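Local coordinates for putative exported protein (Bordetella pertussis Tohama I, PDB 2PFY) that binds pyroglutamic acid as the extracytoplasmic solute receptor of a tripartite ATP-independent periplasmic (TRAP) transport system, to whose membrane partners it probably delivers the ligand, at residues T186-Q191 against R249-T254; Q10-A13 against T17-A20. One frame throughout, in Å; residues are numbered along the deposited sequence.

Contact 1 (T186-Q191 against R249-T254); sequences TGVDSQ and RELTDT. With PCA (pyroglutamic acid), chain E.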
# COMPACT_ATOMS: atom_id res chain seq x y z
N THR A 186 8.94 3.59 -3.44
CA THR A 186 8.39 4.51 -4.47
C THR A 186 9.44 5.58 -4.81
O THR A 186 9.59 5.97 -5.97
CB THR A 186 7.09 5.15 -3.98
OG1 THR A 186 6.08 4.12 -3.93
CG2 THR A 186 6.62 6.29 -4.92
N GLY A 187 10.17 6.04 -3.79
CA GLY A 187 11.28 6.97 -4.02
C GLY A 187 12.30 6.44 -5.04
O GLY A 187 12.74 7.16 -5.94
N VAL A 188 12.69 5.18 -4.89
CA VAL A 188 13.60 4.56 -5.87
C VAL A 188 12.91 4.20 -7.20
O VAL A 188 13.44 4.55 -8.27
CB VAL A 188 14.38 3.32 -5.24
CG1 VAL A 188 15.31 2.59 -6.28
CG2 VAL A 188 15.22 3.82 -4.05
N ASP A 189 11.75 3.52 -7.14
CA ASP A 189 10.91 3.24 -8.34
C ASP A 189 10.82 4.48 -9.25
O ASP A 189 11.00 4.39 -10.48
CB ASP A 189 9.45 2.87 -7.97
CG ASP A 189 9.32 1.58 -7.13
OD1 ASP A 189 10.25 0.74 -7.05
OD2 ASP A 189 8.20 1.41 -6.56
N SER A 190 10.54 5.64 -8.64
CA SER A 190 10.28 6.82 -9.45
C SER A 190 11.50 7.74 -9.52
O SER A 190 11.39 8.82 -10.09
CB SER A 190 9.08 7.62 -8.92
OG SER A 190 9.43 8.09 -7.64
N GLN A 191 12.64 7.28 -9.00
CA GLN A 191 13.89 8.06 -8.99
C GLN A 191 13.62 9.48 -8.51
O GLN A 191 13.82 10.44 -9.24
CB GLN A 191 14.56 8.00 -10.37
CG GLN A 191 14.87 6.52 -10.69
CD GLN A 191 15.03 6.23 -12.14
OE1 GLN A 191 15.26 7.14 -12.92
NE2 GLN A 191 14.92 4.94 -12.52
N ARG A 249 16.31 -0.60 4.10
CA ARG A 249 17.57 0.16 4.23
C ARG A 249 18.26 0.38 2.92
O ARG A 249 18.69 1.50 2.68
CB ARG A 249 18.59 -0.46 5.22
CG ARG A 249 18.22 -0.40 6.68
CD ARG A 249 17.56 0.92 7.06
NE ARG A 249 18.41 2.11 7.02
CZ ARG A 249 17.91 3.34 7.21
NH1 ARG A 249 16.59 3.50 7.42
NH2 ARG A 249 18.69 4.41 7.21
N GLU A 250 18.36 -0.66 2.06
CA GLU A 250 19.01 -0.52 0.74
C GLU A 250 18.34 0.55 -0.10
O GLU A 250 19.02 1.29 -0.85
CB GLU A 250 19.02 -1.79 -0.11
CG GLU A 250 18.73 -3.05 0.63
CD GLU A 250 19.55 -4.24 0.12
OE1 GLU A 250 19.81 -4.31 -1.12
OE2 GLU A 250 19.92 -5.09 0.96
N LEU A 251 17.00 0.60 -0.02
CA LEU A 251 16.25 1.61 -0.77
C LEU A 251 16.53 3.02 -0.21
O LEU A 251 16.70 3.96 -0.96
CB LEU A 251 14.74 1.29 -0.73
CG LEU A 251 14.41 -0.01 -1.50
CD1 LEU A 251 12.96 -0.46 -1.16
CD2 LEU A 251 14.54 0.13 -3.01
N THR A 252 16.59 3.14 1.10
CA THR A 252 16.89 4.42 1.75
C THR A 252 18.32 4.86 1.41
O THR A 252 18.53 6.02 1.05
CB THR A 252 16.69 4.31 3.26
OG1 THR A 252 15.39 3.78 3.48
CG2 THR A 252 16.78 5.70 3.96
N ASP A 253 19.28 3.93 1.46
CA ASP A 253 20.68 4.24 1.07
C ASP A 253 20.73 4.70 -0.39
O ASP A 253 21.51 5.60 -0.73
CB ASP A 253 21.60 3.02 1.22
CG ASP A 253 21.79 2.57 2.68
OD1 ASP A 253 21.76 3.39 3.63
OD2 ASP A 253 22.02 1.35 2.89
N THR A 254 19.88 4.11 -1.25
CA THR A 254 19.83 4.50 -2.66
C THR A 254 19.44 5.98 -2.86
O THR A 254 20.02 6.66 -3.72
CB THR A 254 18.90 3.56 -3.49
OG1 THR A 254 19.41 2.23 -3.43
CG2 THR A 254 18.85 3.99 -4.99
N PCA E . 3.92 3.74 -2.34
CA PCA E . 2.50 3.84 -2.76
CB PCA E . 1.61 3.63 -1.56
CG PCA E . 2.52 3.47 -0.38
CD PCA E . 3.90 3.52 -0.93
OE PCA E . 4.92 3.34 -0.27
C PCA E . 2.23 5.19 -3.38
O PCA E . 1.21 5.46 -4.03
OXT PCA E . 3.07 6.06 -3.24
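V188 carries the apolar contact between helix 184-189 and the long helix 223-257, its branched end pushed against L251 and T254. With CG1 anti to the backbone N (chi1 177°), both methyls face the long helix: V188 CG2 lies 3.4 Å from the carbonyl O of L251 and 3.7 Å from CB of T254, while CG1 meets the T254 methyl. L251 crosses V188 at about a right angle and lays CD2 against its CB at 3.9 Å. Valine suits this place, since branching at CB puts two methyls close to the backbone, where they can lie against the carbonyl of L251 and the side chain of T254; no hydrogen bond joins the two segments.

Two side-chain hydroxyls bond back to carbonyls of their own segment. T254 can offer its methyl to V188 because its hydroxyl turns back to its own helix, OG1 giving a 2.8 Å bond to the carbonyl O of E250; T254 N reaches that oxygen from the opposite face of its plane. Just past helix 184-189, S190 OG likewise donates to T186 O (2.7 Å) and also bonds to Y195, and Q191, with positive phi, closes a Schellman motif.

T186 OG1 takes the ring N-H of pyroglutamic acid at 2.7 Å in a nearly straight bond (173°). S183 OG bonds both to T186 N and to the ligand, whose other partners include R48, R143, T165 and T182. Thus the polar ligand contact and the apolar helix contact fall on different residues of one short helix.

Contact 2 (Q10-A13 against T17-A20); sequences QPDA and TQNA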
# COMPACT_ATOMS: atom_id res chain seq x y z
N GLN A 10 2.02 -1.05 -9.67
CA GLN A 10 3.32 -0.38 -9.75
C GLN A 10 4.14 -0.89 -10.93
O GLN A 10 3.87 -1.99 -11.47
CB GLN A 10 4.03 -0.63 -8.42
CG GLN A 10 3.23 -0.14 -7.18
CD GLN A 10 2.96 1.37 -7.24
OE1 GLN A 10 3.81 2.13 -7.74
NE2 GLN A 10 1.79 1.80 -6.77
N PRO A 11 5.15 -0.12 -11.35
CA PRO A 11 6.00 -0.54 -12.46
C PRO A 11 6.85 -1.78 -12.13
O PRO A 11 6.91 -2.18 -10.98
CB PRO A 11 6.92 0.68 -12.67
CG PRO A 11 6.95 1.35 -11.38
CD PRO A 11 5.55 1.22 -10.86
N ASP A 12 7.42 -2.39 -13.16
CA ASP A 12 8.24 -3.59 -13.03
C ASP A 12 9.49 -3.34 -12.12
O ASP A 12 10.01 -4.29 -11.53
CB ASP A 12 8.60 -4.08 -14.44
CG ASP A 12 7.42 -4.73 -15.16
OD1 ASP A 12 6.44 -5.10 -14.49
OD2 ASP A 12 7.45 -4.87 -16.39
N ALA A 13 9.90 -2.06 -11.97
CA ALA A 13 10.90 -1.67 -10.93
C ALA A 13 10.54 -2.15 -9.51
O ALA A 13 11.42 -2.48 -8.70
CB ALA A 13 11.08 -0.12 -10.90
N THR A 17 5.28 -5.58 -7.36
CA THR A 17 5.03 -6.05 -8.72
C THR A 17 5.86 -7.30 -9.05
O THR A 17 5.31 -8.25 -9.62
CB THR A 17 5.27 -4.93 -9.75
OG1 THR A 17 4.27 -3.94 -9.58
CG2 THR A 17 5.20 -5.44 -11.22
N GLN A 18 7.14 -7.31 -8.69
CA GLN A 18 7.97 -8.50 -8.92
C GLN A 18 7.47 -9.67 -8.09
O GLN A 18 7.48 -10.82 -8.53
CB GLN A 18 9.48 -8.21 -8.64
CG GLN A 18 10.10 -7.33 -9.71
CD GLN A 18 9.85 -7.85 -11.15
OE1 GLN A 18 10.02 -9.05 -11.42
NE2 GLN A 18 9.42 -6.96 -12.06
N ASN A 19 6.99 -9.39 -6.90
CA ASN A 19 6.43 -10.48 -6.07
C ASN A 19 5.15 -11.09 -6.71
O ASN A 19 4.96 -12.33 -6.73
CB ASN A 19 6.20 -9.94 -4.65
CG ASN A 19 5.84 -11.03 -3.65
OD1 ASN A 19 6.38 -12.12 -3.68
ND2 ASN A 19 4.92 -10.73 -2.76
N ALA A 20 4.30 -10.23 -7.28
CA ALA A 20 3.12 -10.68 -8.00
C ALA A 20 3.48 -11.48 -9.28
O ALA A 20 2.83 -12.50 -9.58
CB ALA A 20 2.20 -9.49 -8.31
O HOH W 1 2.26 -3.27 -7.84
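T17 points from helix 15-30 straight at the loop 10-13, and its two branches divide the work. Chi1 of -68° sets OG1 of T17 anti to its carbonyl carbon and leaves CG2 anti to the backbone N. The T17 methyl CG2 comes to 3.5 Å from OD1 of D12, and the hydroxyl is left for Q10. T17 OG1 donates to the carbonyl O of Q10 at 2.7 Å, approaching from above the carbonyl plane rather than along a lone pair. A water O donates to T17 OG1 at 2.7 Å and accepts from the Q10 backbone N, so that the threonine holds both polar backbone atoms of Q10, one directly and one through solvent. At the branch point, CB of T17 rests 3.4 Å from the carbonyl O of P11.

Q18 approaches from beside T17. Its chain bends at chi2 (-51°) and brings Q18 NE2 to the carbonyl O of D12 at 2.8 Å, in the carbonyl plane and on a lone pair; a long amide suits this reach. OD1 of D12, besides touching the T17 methyl, forms a hydrogen bond with S41 and a salt bridge with R21. The side chain of Q10 leads away from the helix, its NE2 bonded to T165 of the ligand pocket.

The arrangement is a strand-loop-helix connection, the loop after strand 2-7 tied back to the first turn of helix 15-30, beside the ligand cleft of a DctP-type periplasmic binding protein.

Overall arrangement
Contacts 1 and 2 are far apart in sequence, yet their centres lie about 14 Å apart, and they meet where D189 OD1 packs 3.8 Å from A13 O. D189 also bonds through OD2 to N14, just before helix 15-30. Both border the pyroglutamic acid site: contact 1 supplies a direct ligand partner, whereas in contact 2 the Q10 side chain stays about 5 Å from the ligand and bonds to T165, which itself binds it. Contact 2 ties the loop that follows strand 2-7 to helix 15-30, whereas contact 1 packs helix 184-189 on helix 223-257; as in other periplasmic binding proteins, the two probably flank the ligand cleft from different lobes.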